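Side-chain contacts in GDP-mannose-dependent alpha-(1-6)-phosphatidylinositol monomannoside mannosyltransferase (Corynebacterium glutamicum, PDB 3OKP), which belongs to the GT-B glycosyltransferases, with two Rossmann-like domains, and is modelled here with guanosine-5'-diphosphate-alpha-D-mannose bound: residues Glu290-Val295 against Pro315-Pro320; Ala299-Val304 against Ala357-Glu362; Pro305-Thr310 against Asp332-Leu337. All coordinates share one frame; numbering follows the deposited sequence.

From the N terminus, the chain first passes 290-295, which interaction 1 closes onto 315-320 across a 19-residue gap. Before that loop is complete, 299-304 opens interaction 2, closed last of all by 357-362, so interactions 1 and 2 cross. Segment 305-310 follows at once and meets 332-337 in interaction 3; it too crosses interaction 1, yet falls wholly within the span of interaction 2. Helix 294-301 serves interactions 1 and 2, where the amide of Q300 reaches T317, and strand 306-308 comes next in sequence. Together the contacts tie this helix and the sheet to the loop after strand 306-308, helix 331-342 and helix 345-362.

Interaction 1: Glu290-Val295 against Pro315-Pro320; sequences EGLGIV and PETVTP. With GDD (guanosine-5'-diphosphate-alpha-D-mannose), chain B.
The backbones of L292 and T317 run closest here, with CA atoms 7.0 Å apart, and the turn at L292-G293 presents its carbonyls to the other segment. T317 does the touching with its methyl: CG2 lies 3.5 Å from L292 O and 3.7 Å from G293 O, while L292 CD1 reaches the same CG2 at 3.8 Å. Placing T317 OG1 between its own N and carbonyl carbon (chi1 62°) sends the hydroxyl to A314 O, a hydrogen bond, and leaves the methyl to meet the turn. L292 also rests on P169 and W363. At the backbone angles of G293 (phi 108°) a CB would be jammed against the carbonyl O of L292, which by itself calls for glycine, and its turn leads straight into helix 294-301. E290 and E298, which also bonds GDD, have the spacing of the E-X7-E motif known from many GT-B glycosyltransferases. Beyond the turn, the first amides of the helix face the diphosphate: I294 N lies 3.5 Å from GDD O1A and V295 N 3.5 Å from GDD O2A, both weak hydrogen bonds, the first nearly straight at 162°. Such a helix N terminus would be expected to favour the negative charge. I294 CG2 packs against GDD O5' at 3.3 Å, and V295 CG1 lies 3.7 Å from GDD C3' of the ribose. E290 OE1 forms salt bridges with R210 and K211.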
ATOM      1  N   GLU A 290      -4.283   9.652  -2.660  1.00 14.83           N
ATOM      2  CA  GLU A 290      -3.334   8.550  -2.663  1.00 15.02           C
ATOM      3  C   GLU A 290      -2.495   8.606  -1.391  1.00 15.31           C
ATOM      4  O   GLU A 290      -1.633   9.474  -1.246  1.00 15.49           O
ATOM      5  CB  GLU A 290      -2.447   8.614  -3.915  1.00 14.83           C
ATOM      6  CG  GLU A 290      -1.674   7.336  -4.215  1.00 15.28           C
ATOM      7  CD  GLU A 290      -2.579   6.154  -4.524  1.00 16.62           C
ATOM      8  OE1 GLU A 290      -3.514   6.300  -5.339  1.00 16.53           O
ATOM      9  OE2 GLU A 290      -2.348   5.072  -3.952  1.00 17.63           O
ATOM     10  N   GLY A 291      -2.767   7.686  -0.470  1.00 15.64           N
ATOM     11  CA  GLY A 291      -2.078   7.642   0.819  1.00 15.95           C
ATOM     12  C   GLY A 291      -0.586   7.430   0.666  1.00 15.83           C
ATOM     13  O   GLY A 291       0.218   8.115   1.303  1.00 16.00           O
ATOM     14  N   LEU A 292      -0.221   6.470  -0.178  1.00 15.52           N
ATOM     15  CA  LEU A 292       1.174   6.230  -0.516  1.00 15.43           C
ATOM     16  C   LEU A 292       1.301   5.796  -1.973  1.00 14.76           C
ATOM     17  O   LEU A 292       1.828   6.541  -2.802  1.00 15.04           O
ATOM     18  CB  LEU A 292       1.802   5.200   0.433  1.00 15.67           C
ATOM     19  CG  LEU A 292       3.296   4.902   0.242  1.00 16.13           C
ATOM     20  CD1 LEU A 292       4.170   6.112   0.593  1.00 16.46           C
ATOM     21  CD2 LEU A 292       3.693   3.687   1.056  1.00 15.92           C
ATOM     22  N   GLY A 293       0.796   4.606  -2.285  1.00 14.08           N
ATOM     23  CA  GLY A 293       0.846   4.084  -3.647  1.00 13.27           C
ATOM     24  C   GLY A 293       1.841   2.954  -3.781  1.00 12.60           C
ATOM     25  O   GLY A 293       2.962   3.151  -4.253  1.00 12.38           O
ATOM     26  N   ILE A 294       1.428   1.763  -3.359  1.00 12.30           N
ATOM     27  CA  ILE A 294       2.290   0.585  -3.414  1.00 11.91           C
ATOM     28  C   ILE A 294       2.645   0.189  -4.857  1.00 11.10           C
ATOM     29  O   ILE A 294       3.711  -0.378  -5.096  1.00 10.85           O
ATOM     30  CB  ILE A 294       1.702  -0.613  -2.594  1.00 12.47           C
ATOM     31  CG1 ILE A 294       2.751  -1.706  -2.365  1.00 12.86           C
ATOM     32  CG2 ILE A 294       0.466  -1.186  -3.246  1.00 12.85           C
ATOM     33  CD1 ILE A 294       3.627  -1.458  -1.158  1.00 13.90           C
ATOM     34  N   VAL A 295       1.766   0.514  -5.808  1.00 10.29           N
ATOM     35  CA  VAL A 295       2.017   0.217  -7.226  1.00  9.54           C
ATOM     36  C   VAL A 295       3.324   0.830  -7.748  1.00  9.27           C
ATOM     37  O   VAL A 295       3.982   0.240  -8.605  1.00  8.96           O
ATOM     38  CB  VAL A 295       0.824   0.608  -8.155  1.00  9.50           C
ATOM     39  CG1 VAL A 295      -0.399  -0.262  -7.870  1.00  9.36           C
ATOM     40  CG2 VAL A 295       0.477   2.097  -8.039  1.00  8.60           C
ATOM     41  N   PRO A 315       4.323  11.194  -4.349  1.00  9.56           N
ATOM     42  CA  PRO A 315       5.695  11.640  -4.638  1.00  9.69           C
ATOM     43  C   PRO A 315       6.759  11.063  -3.692  1.00  9.93           C
ATOM     44  O   PRO A 315       7.935  11.004  -4.058  1.00  9.97           O
ATOM     45  CB  PRO A 315       5.611  13.167  -4.482  1.00 10.01           C
ATOM     46  CG  PRO A 315       4.174  13.494  -4.656  1.00  9.87           C
ATOM     47  CD  PRO A 315       3.451  12.341  -4.025  1.00  9.76           C
ATOM     48  N   GLU A 316       6.345  10.628  -2.500  1.00 10.14           N
ATOM     49  CA  GLU A 316       7.263  10.073  -1.497  1.00 10.30           C
ATOM     50  C   GLU A 316       7.821   8.696  -1.875  1.00 10.12           C
ATOM     51  O   GLU A 316       8.791   8.230  -1.268  1.00 10.06           O
ATOM     52  CB  GLU A 316       6.583   9.982  -0.123  1.00 10.60           C
ATOM     53  CG  GLU A 316       6.169  11.322   0.486  1.00 11.02           C
ATOM     54  CD  GLU A 316       5.380  11.164   1.780  1.00 11.17           C
ATOM     55  OE1 GLU A 316       5.812  10.386   2.659  1.00 11.49           O
ATOM     56  OE2 GLU A 316       4.324  11.821   1.920  1.00 10.84           O
ATOM     57  N   THR A 317       7.211   8.050  -2.866  1.00  9.79           N
ATOM     58  CA  THR A 317       7.620   6.704  -3.284  1.00  9.66           C
ATOM     59  C   THR A 317       8.828   6.700  -4.223  1.00  9.83           C
ATOM     60  O   THR A 317       9.519   5.686  -4.339  1.00  9.82           O
ATOM     61  CB  THR A 317       6.470   5.932  -3.968  1.00  9.31           C
ATOM     62  OG1 THR A 317       6.072   6.616  -5.160  1.00  8.66           O
ATOM     63  CG2 THR A 317       5.273   5.785  -3.030  1.00  9.28           C
ATOM     64  N   VAL A 318       9.069   7.828  -4.887  1.00 10.04           N
ATOM     65  CA  VAL A 318      10.125   7.934  -5.900  1.00 10.37           C
ATOM     66  C   VAL A 318      11.198   8.968  -5.547  1.00 10.93           C
ATOM     67  O   VAL A 318      10.972   9.865  -4.730  1.00 11.04           O
ATOM     68  CB  VAL A 318       9.549   8.262  -7.311  1.00 10.20           C
ATOM     69  CG1 VAL A 318       8.636   7.137  -7.806  1.00  9.86           C
ATOM     70  CG2 VAL A 318       8.820   9.613  -7.316  1.00 10.04           C
ATOM     71  N   THR A 319      12.368   8.817  -6.166  1.00 11.38           N
ATOM     72  CA  THR A 319      13.441   9.809  -6.085  1.00 11.86           C
ATOM     73  C   THR A 319      13.679  10.351  -7.499  1.00 11.90           C
ATOM     74  O   THR A 319      13.213   9.746  -8.465  1.00 11.50           O
ATOM     75  CB  THR A 319      14.758   9.199  -5.531  1.00 12.15           C
ATOM     76  OG1 THR A 319      15.403   8.428  -6.550  1.00 11.81           O
ATOM     77  CG2 THR A 319      14.498   8.317  -4.306  1.00 12.40           C
ATOM     78  N   PRO A 320      14.391  11.493  -7.631  1.00 12.43           N
ATOM     79  CA  PRO A 320      14.745  12.002  -8.965  1.00 12.56           C
ATOM     80  C   PRO A 320      15.486  10.985  -9.845  1.00 12.44           C
ATOM     81  O   PRO A 320      15.458  11.100 -11.070  1.00 12.50           O
ATOM     82  CB  PRO A 320      15.652  13.195  -8.651  1.00 13.22           C
ATOM     83  CG  PRO A 320      15.203  13.651  -7.308  1.00 13.37           C
ATOM     84  CD  PRO A 320      14.878  12.390  -6.567  1.00 12.88           C
TER
HETATM   85  N2  GDD B 601      -3.681  -9.214  -8.935  0.50 13.20           N
HETATM   86  C2  GDD B 601      -3.923  -7.934  -9.309  0.50 13.14           C
HETATM   87  N1  GDD B 601      -4.506  -7.681 -10.506  0.50 13.31           N
HETATM   88  N3  GDD B 601      -3.580  -6.918  -8.484  0.50 13.12           N
HETATM   89  C4  GDD B 601      -3.815  -5.629  -8.845  0.50 13.25           C
HETATM   90  C5  GDD B 601      -4.412  -5.352 -10.066  0.50 13.22           C
HETATM   91  C6  GDD B 601      -4.757  -6.409 -10.901  0.50 13.31           C
HETATM   92  O6  GDD B 601      -5.297  -6.193 -12.006  0.50 13.24           O
HETATM   93  N7  GDD B 601      -4.527  -4.012 -10.164  0.50 13.32           N
HETATM   94  C8  GDD B 601      -4.016  -3.473  -9.033  0.50 13.38           C
HETATM   95  N9  GDD B 601      -3.586  -4.462  -8.234  0.50 13.33           N
HETATM   96  C1' GDD B 601      -2.950  -4.326  -6.898  0.50 13.14           C
HETATM   97  C2' GDD B 601      -1.549  -3.748  -7.027  0.50 12.76           C
HETATM   98  O2' GDD B 601      -0.581  -4.761  -7.313  0.50 12.88           O
HETATM   99  C3' GDD B 601      -1.330  -3.094  -5.678  0.50 12.71           C
HETATM  100  O3' GDD B 601      -0.712  -4.017  -4.773  0.50 12.17           O
HETATM  101  C4' GDD B 601      -2.728  -2.740  -5.181  0.50 12.90           C
HETATM  102  O4' GDD B 601      -3.654  -3.435  -6.027  0.50 12.93           O
HETATM  103  C5' GDD B 601      -2.992  -1.237  -5.251  0.50 13.17           C
HETATM  104  O5' GDD B 601      -2.695  -0.606  -4.003  0.50 13.30           O
HETATM  105  PA  GDD B 601      -2.362   0.804  -3.907  0.50 13.27           P
HETATM  106  O1A GDD B 601      -1.932   1.044  -2.757  0.50 13.01           O
HETATM  107  O2A GDD B 601      -1.465   1.097  -4.736  0.50 12.88           O
HETATM  108  O3A GDD B 601      -3.522   1.635  -4.174  0.50 13.56           O
HETATM  109  PB  GDD B 601      -4.807   1.506  -3.508  0.50 13.50           P
HETATM  110  O2B GDD B 601      -4.666   1.199  -2.304  0.50 13.24           O
HETATM  111  O3B GDD B 601      -5.414   2.596  -3.583  0.50 13.27           O
HETATM  112  O1B GDD B 601      -5.604   0.504  -4.172  0.50 14.16           O

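Interaction 2: Ala299-Val304 against Ala357-Glu362; sequences AQACGV and AHVEAE
The side-chain amide of Q300 meets the imidazole of H358 at its edge, the two planes standing 33° apart. OE1 of Q300 approaches ND1 of H358 at 3.3 Å and accepts its proton with an N-H...O angle of 151°. The bond is not an ideal one, because the donor lies well above the carbonyl plane and the oxygen is tilted somewhat from the ring plane. H358 CG stands anti to the backbone N (chi1 -178°), which carries the ring off its helix toward the glutamine. W363 meets the same ring in an edge-to-face pair, and T319 packs against it too.

The amide is gripped from several directions. Q300 OE1 also has T322 OG1 as a hydrogen-bonded partner, its strongest, and NE2 donates to Y296 O and T317 O. Partners at both ends hold the buried amide in its rotation, and the two carbonyl oxygens at NE2 support placing the nitrogen there.

Beside this polar pair the contact is apolar. V359 divides its methyls: CG1 lies 3.8 Å from Q300 CB, and CG2 comes over the backbone of A301, 3.6 Å from A301 CA and 3.9 Å from A301 CB. With only a methyl on A301, the backbones come close, A301 CA and V359 CA being 6.0 Å apart. A301 O is further bonded to R356 NH1.

Just beyond, the helix ends in a Schellman motif: G303, with positive phi, is bonded through N to Q300 O, and V304 N reaches A299 O at 3.1 Å. The arrangement is helix-to-helix packing in a Rossmann-like domain, where capped helix 294-301 turns toward strand 306-308 while helix 345-362 packs against its C-terminal turn.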
ATOM      1  N   ALA A 299       6.536  -1.323  -9.222  1.00  7.47           N
ATOM      2  CA  ALA A 299       7.150  -1.003 -10.509  1.00  7.08           C
ATOM      3  C   ALA A 299       8.660  -0.848 -10.372  1.00  7.17           C
ATOM      4  O   ALA A 299       9.424  -1.429 -11.147  1.00  7.06           O
ATOM      5  CB  ALA A 299       6.538   0.264 -11.085  1.00  6.89           C
ATOM      6  N   GLN A 300       9.081  -0.071  -9.377  1.00  7.25           N
ATOM      7  CA  GLN A 300      10.502   0.120  -9.083  1.00  7.54           C
ATOM      8  C   GLN A 300      11.185  -1.199  -8.742  1.00  7.82           C
ATOM      9  O   GLN A 300      12.311  -1.444  -9.169  1.00  8.04           O
ATOM     10  CB  GLN A 300      10.687   1.136  -7.959  1.00  7.59           C
ATOM     11  CG  GLN A 300      10.400   2.566  -8.381  1.00  7.76           C
ATOM     12  CD  GLN A 300      10.438   3.532  -7.217  1.00  8.71           C
ATOM     13  OE1 GLN A 300      11.449   4.186  -6.982  1.00  8.39           O
ATOM     14  NE2 GLN A 300       9.337   3.617  -6.474  1.00  9.40           N
ATOM     15  N   ALA A 301      10.486  -2.049  -7.991  1.00  8.12           N
ATOM     16  CA  ALA A 301      10.970  -3.392  -7.668  1.00  8.66           C
ATOM     17  C   ALA A 301      11.157  -4.269  -8.914  1.00  8.78           C
ATOM     18  O   ALA A 301      12.015  -5.156  -8.928  1.00  9.27           O
ATOM     19  CB  ALA A 301      10.038  -4.067  -6.673  1.00  8.62           C
ATOM     20  N   CYS A 302      10.357  -4.011  -9.950  1.00  8.52           N
ATOM     21  CA  CYS A 302      10.487  -4.707 -11.237  1.00  8.52           C
ATOM     22  C   CYS A 302      11.493  -4.033 -12.187  1.00  8.49           C
ATOM     23  O   CYS A 302      11.653  -4.461 -13.337  1.00  8.39           O
ATOM     24  CB  CYS A 302       9.119  -4.846 -11.916  1.00  8.35           C
ATOM     25  SG  CYS A 302       8.002  -6.028 -11.112  1.00  9.28           S
ATOM     26  N   GLY A 303      12.161  -2.988 -11.701  1.00  8.25           N
ATOM     27  CA  GLY A 303      13.170  -2.270 -12.479  1.00  8.46           C
ATOM     28  C   GLY A 303      12.595  -1.447 -13.620  1.00  8.17           C
ATOM     29  O   GLY A 303      13.210  -1.333 -14.681  1.00  8.25           O
ATOM     30  N   VAL A 304      11.417  -0.871 -13.392  1.00  7.83           N
ATOM     31  CA  VAL A 304      10.701  -0.106 -14.412  1.00  7.61           C
ATOM     32  C   VAL A 304      10.604   1.365 -13.986  1.00  7.50           C
ATOM     33  O   VAL A 304      10.201   1.646 -12.855  1.00  7.44           O
ATOM     34  CB  VAL A 304       9.279  -0.691 -14.655  1.00  7.41           C
ATOM     35  CG1 VAL A 304       8.530   0.082 -15.743  1.00  7.02           C
ATOM     36  CG2 VAL A 304       9.357  -2.174 -15.014  1.00  7.72           C
ATOM     37  N   ALA A 357      17.338  -0.658  -6.972  1.00  9.65           N
ATOM     38  CA  ALA A 357      18.260  -0.375  -5.873  1.00 10.27           C
ATOM     39  C   ALA A 357      17.564   0.379  -4.736  1.00 10.48           C
ATOM     40  O   ALA A 357      17.811   0.102  -3.558  1.00 10.59           O
ATOM     41  CB  ALA A 357      19.466   0.411  -6.379  1.00 10.51           C
ATOM     42  N   HIS A 358      16.692   1.317  -5.104  1.00 10.31           N
ATOM     43  CA  HIS A 358      15.949   2.134  -4.140  1.00 10.71           C
ATOM     44  C   HIS A 358      15.062   1.298  -3.214  1.00 10.94           C
ATOM     45  O   HIS A 358      15.124   1.449  -1.991  1.00 11.09           O
ATOM     46  CB  HIS A 358      15.119   3.200  -4.869  1.00 10.19           C
ATOM     47  CG  HIS A 358      14.360   4.115  -3.957  1.00 10.48           C
ATOM     48  ND1 HIS A 358      13.020   4.391  -4.128  1.00 11.01           N
ATOM     49  CD2 HIS A 358      14.753   4.821  -2.870  1.00 10.84           C
ATOM     50  CE1 HIS A 358      12.621   5.225  -3.184  1.00 10.47           C
ATOM     51  NE2 HIS A 358      13.652   5.500  -2.408  1.00 11.00           N
ATOM     52  N   VAL A 359      14.248   0.420  -3.798  1.00 11.22           N
ATOM     53  CA  VAL A 359      13.351  -0.434  -3.010  1.00 12.02           C
ATOM     54  C   VAL A 359      14.106  -1.478  -2.175  1.00 12.77           C
ATOM     55  O   VAL A 359      13.691  -1.797  -1.060  1.00 12.91           O
ATOM     56  CB  VAL A 359      12.235  -1.107  -3.867  1.00 11.64           C
ATOM     57  CG1 VAL A 359      11.246  -0.059  -4.383  1.00 11.62           C
ATOM     58  CG2 VAL A 359      12.821  -1.907  -5.015  1.00 12.37           C
ATOM     59  N   GLU A 360      15.215  -1.991  -2.709  1.00 13.43           N
ATOM     60  CA  GLU A 360      16.062  -2.924  -1.961  1.00 14.55           C
ATOM     61  C   GLU A 360      16.700  -2.253  -0.743  1.00 14.95           C
ATOM     62  O   GLU A 360      16.939  -2.902   0.277  1.00 15.33           O
ATOM     63  CB  GLU A 360      17.150  -3.523  -2.852  1.00 14.82           C
ATOM     64  CG  GLU A 360      16.659  -4.582  -3.820  1.00 16.02           C
ATOM     65  CD  GLU A 360      17.790  -5.423  -4.374  1.00 18.37           C
ATOM     66  OE1 GLU A 360      18.251  -6.346  -3.669  1.00 20.58           O
ATOM     67  OE2 GLU A 360      18.217  -5.168  -5.518  1.00 19.16           O
ATOM     68  N   ALA A 361      16.965  -0.953  -0.858  1.00 14.94           N
ATOM     69  CA  ALA A 361      17.578  -0.190   0.226  1.00 15.49           C
ATOM     70  C   ALA A 361      16.570   0.378   1.228  1.00 15.53           C
ATOM     71  O   ALA A 361      16.902   0.574   2.397  1.00 15.87           O
ATOM     72  CB  ALA A 361      18.456   0.930  -0.342  1.00 15.54           C
ATOM     73  N   GLU A 362      15.340   0.630   0.779  1.00 15.26           N
ATOM     74  CA  GLU A 362      14.389   1.406   1.582  1.00 15.45           C
ATOM     75  C   GLU A 362      12.959   0.868   1.692  1.00 15.16           C
ATOM     76  O   GLU A 362      12.201   1.315   2.561  1.00 15.23           O
ATOM     77  CB  GLU A 362      14.357   2.866   1.093  1.00 15.32           C
ATOM     78  CG  GLU A 362      15.064   3.868   2.008  1.00 17.01           C
ATOM     79  CD  GLU A 362      16.570   3.689   2.054  1.00 18.19           C
TER

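Interaction 3: Pro305-Thr310 against Asp332-Leu337; sequences PVIAGT and DKLSEL
Apolar packing carries the meeting of I307 with L334 and L337, and I307 supplies both of its branches. CG2 of I307 touches CD1 of L334 at 4.2 Å, and the longer arm ends with CD1 of I307 4.2 Å from CB of L337. Because CG1 is anti to the carbonyl carbon (chi1 -65°) and CG2 anti to the backbone N, the branches diverge and reach two residues spaced one helical turn apart on helix 331-342. The leucine at 334 joins by its end, since its CB does not aim at the strand; it is also in contact with L216, A219 and V326.

Backbone hydrogen bonds set the two frames separately. I307 is paired with F276 and M278 of strand 275-278, and V306 and A308 with L324 of strand 323-325. In the helix, N of E336 bonds O of D332 at 3.0 Å and N of L337 bonds O of K333 at 2.8 Å.

Charge appears on the helix's exposed side, where NZ of K333 and OE1 of E336 form a long salt bridge at 3.7 Å.

In this parallel sheet with helices on both faces, V306 and A308 touch helix 294-301, whereas I307 turns to the opposite side. The contact is apolar throughout: van der Waals touch and burial, which have little directionality, join strand and helix, so the strand's place is probably set more by its backbone bonds to the neighbouring strands.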
ATOM      1  N   PRO A 305      10.987   2.304 -14.884  1.00  7.48           N
ATOM      2  CA  PRO A 305      10.872   3.746 -14.623  1.00  7.60           C
ATOM      3  C   PRO A 305       9.442   4.144 -14.253  1.00  7.38           C
ATOM      4  O   PRO A 305       8.489   3.624 -14.834  1.00  7.28           O
ATOM      5  CB  PRO A 305      11.252   4.382 -15.965  1.00  7.55           C
ATOM      6  CG  PRO A 305      12.103   3.374 -16.637  1.00  7.97           C
ATOM      7  CD  PRO A 305      11.576   2.035 -16.210  1.00  7.65           C
ATOM      8  N   VAL A 306       9.299   5.055 -13.296  1.00  7.47           N
ATOM      9  CA  VAL A 306       7.979   5.421 -12.787  1.00  7.64           C
ATOM     10  C   VAL A 306       7.601   6.867 -13.099  1.00  7.82           C
ATOM     11  O   VAL A 306       8.408   7.777 -12.940  1.00  8.05           O
ATOM     12  CB  VAL A 306       7.869   5.162 -11.256  1.00  7.72           C
ATOM     13  CG1 VAL A 306       6.602   5.787 -10.671  1.00  7.90           C
ATOM     14  CG2 VAL A 306       7.899   3.671 -10.970  1.00  7.72           C
ATOM     15  N   ILE A 307       6.371   7.061 -13.565  1.00  7.96           N
ATOM     16  CA  ILE A 307       5.750   8.378 -13.547  1.00  8.19           C
ATOM     17  C   ILE A 307       4.634   8.329 -12.502  1.00  8.54           C
ATOM     18  O   ILE A 307       3.697   7.531 -12.607  1.00  8.44           O
ATOM     19  CB  ILE A 307       5.232   8.825 -14.939  1.00  8.20           C
ATOM     20  CG1 ILE A 307       6.408   9.001 -15.910  1.00  8.42           C
ATOM     21  CG2 ILE A 307       4.427  10.128 -14.824  1.00  7.84           C
ATOM     22  CD1 ILE A 307       6.014   9.276 -17.344  1.00  8.43           C
ATOM     23  N   ALA A 308       4.777   9.158 -11.473  1.00  8.87           N
ATOM     24  CA  ALA A 308       3.821   9.220 -10.372  1.00  9.30           C
ATOM     25  C   ALA A 308       3.063  10.543 -10.400  1.00  9.66           C
ATOM     26  O   ALA A 308       3.489  11.502 -11.054  1.00  9.81           O
ATOM     27  CB  ALA A 308       4.539   9.036  -9.038  1.00  9.40           C
ATOM     28  N   GLY A 309       1.934  10.583  -9.698  1.00  9.98           N
ATOM     29  CA  GLY A 309       1.126  11.796  -9.595  1.00 10.35           C
ATOM     30  C   GLY A 309       1.472  12.635  -8.379  1.00 10.66           C
ATOM     31  O   GLY A 309       2.327  12.263  -7.569  1.00 10.71           O
ATOM     32  N   THR A 310       0.798  13.774  -8.260  1.00 10.89           N
ATOM     33  CA  THR A 310       1.055  14.730  -7.185  1.00 11.28           C
ATOM     34  C   THR A 310       0.233  14.445  -5.926  1.00 11.13           C
ATOM     35  O   THR A 310       0.453  15.074  -4.891  1.00 11.67           O
ATOM     36  CB  THR A 310       0.756  16.174  -7.638  1.00 11.52           C
ATOM     37  OG1 THR A 310      -0.581  16.242  -8.152  1.00 12.15           O
ATOM     38  CG2 THR A 310       1.744  16.626  -8.714  1.00 11.93           C
ATOM     39  N   ASP A 332      -0.013  18.197 -21.951  1.00 15.95           N
ATOM     40  CA  ASP A 332       1.216  18.455 -22.698  1.00 15.89           C
ATOM     41  C   ASP A 332       2.463  17.928 -21.994  1.00 15.12           C
ATOM     42  O   ASP A 332       3.316  17.314 -22.633  1.00 14.88           O
ATOM     43  CB  ASP A 332       1.369  19.949 -23.012  1.00 16.75           C
ATOM     44  CG  ASP A 332       0.542  20.385 -24.208  1.00 18.10           C
ATOM     45  OD1 ASP A 332      -0.105  19.527 -24.850  1.00 19.71           O
ATOM     46  OD2 ASP A 332       0.538  21.594 -24.514  1.00 19.91           O
ATOM     47  N   LYS A 333       2.561  18.161 -20.685  1.00 14.33           N
ATOM     48  CA  LYS A 333       3.729  17.718 -19.919  1.00 13.74           C
ATOM     49  C   LYS A 333       3.771  16.192 -19.768  1.00 12.57           C
ATOM     50  O   LYS A 333       4.834  15.582 -19.915  1.00 12.14           O
ATOM     51  CB  LYS A 333       3.792  18.413 -18.554  1.00 13.99           C
ATOM     52  CG  LYS A 333       5.038  18.097 -17.718  1.00 15.21           C
ATOM     53  CD  LYS A 333       6.323  18.640 -18.340  1.00 17.64           C
ATOM     54  CE  LYS A 333       7.533  18.290 -17.479  1.00 18.74           C
ATOM     55  NZ  LYS A 333       8.804  18.836 -18.029  1.00 20.29           N
ATOM     56  N   LEU A 334       2.617  15.590 -19.485  1.00 11.61           N
ATOM     57  CA  LEU A 334       2.514  14.138 -19.346  1.00 10.93           C
ATOM     58  C   LEU A 334       2.902  13.418 -20.639  1.00 10.65           C
ATOM     59  O   LEU A 334       3.681  12.464 -20.610  1.00 10.12           O
ATOM     60  CB  LEU A 334       1.106  13.724 -18.888  1.00 10.67           C
ATOM     61  CG  LEU A 334       0.790  12.237 -18.657  1.00 10.62           C
ATOM     62  CD1 LEU A 334       1.767  11.568 -17.688  1.00  9.94           C
ATOM     63  CD2 LEU A 334      -0.640  12.077 -18.162  1.00 10.50           C
ATOM     64  N   SER A 335       2.368  13.880 -21.769  1.00 10.76           N
ATOM     65  CA  SER A 335       2.711  13.280 -23.057  1.00 11.01           C
ATOM     66  C   SER A 335       4.187  13.517 -23.395  1.00 10.89           C
ATOM     67  O   SER A 335       4.859  12.616 -23.889  1.00 10.65           O
ATOM     68  CB  SER A 335       1.782  13.766 -24.174  1.00 11.24           C
ATOM     69  OG  SER A 335       1.921  15.154 -24.389  1.00 12.47           O
ATOM     70  N   GLU A 336       4.681  14.720 -23.095  1.00 11.19           N
ATOM     71  CA  GLU A 336       6.089  15.080 -23.306  1.00 11.50           C
ATOM     72  C   GLU A 336       7.032  14.165 -22.521  1.00 10.92           C
ATOM     73  O   GLU A 336       8.006  13.647 -23.078  1.00 10.67           O
ATOM     74  CB  GLU A 336       6.329  16.546 -22.925  1.00 11.86           C
ATOM     75  CG  GLU A 336       7.732  17.063 -23.212  1.00 12.84           C
ATOM     76  CD  GLU A 336       7.886  18.536 -22.879  1.00 13.70           C
ATOM     77  OE1 GLU A 336       8.017  18.867 -21.684  1.00 15.96           O
ATOM     78  OE2 GLU A 336       7.883  19.365 -23.814  1.00 16.12           O
ATOM     79  N   LEU A 337       6.732  13.978 -21.235  1.00 10.47           N
ATOM     80  CA  LEU A 337       7.466  13.051 -20.370  1.00 10.08           C
ATOM     81  C   LEU A 337       7.463  11.619 -20.904  1.00  9.42           C
ATOM     82  O   LEU A 337       8.496  10.947 -20.890  1.00  9.41           O
ATOM     83  CB  LEU A 337       6.893  13.081 -18.945  1.00 10.04           C
ATOM     84  CG  LEU A 337       7.645  13.759 -17.788  1.00 11.50           C
ATOM     85  CD1 LEU A 337       8.704  14.766 -18.231  1.00 12.16           C
ATOM     86  CD2 LEU A 337       6.675  14.404 -16.804  1.00 11.79           C
TER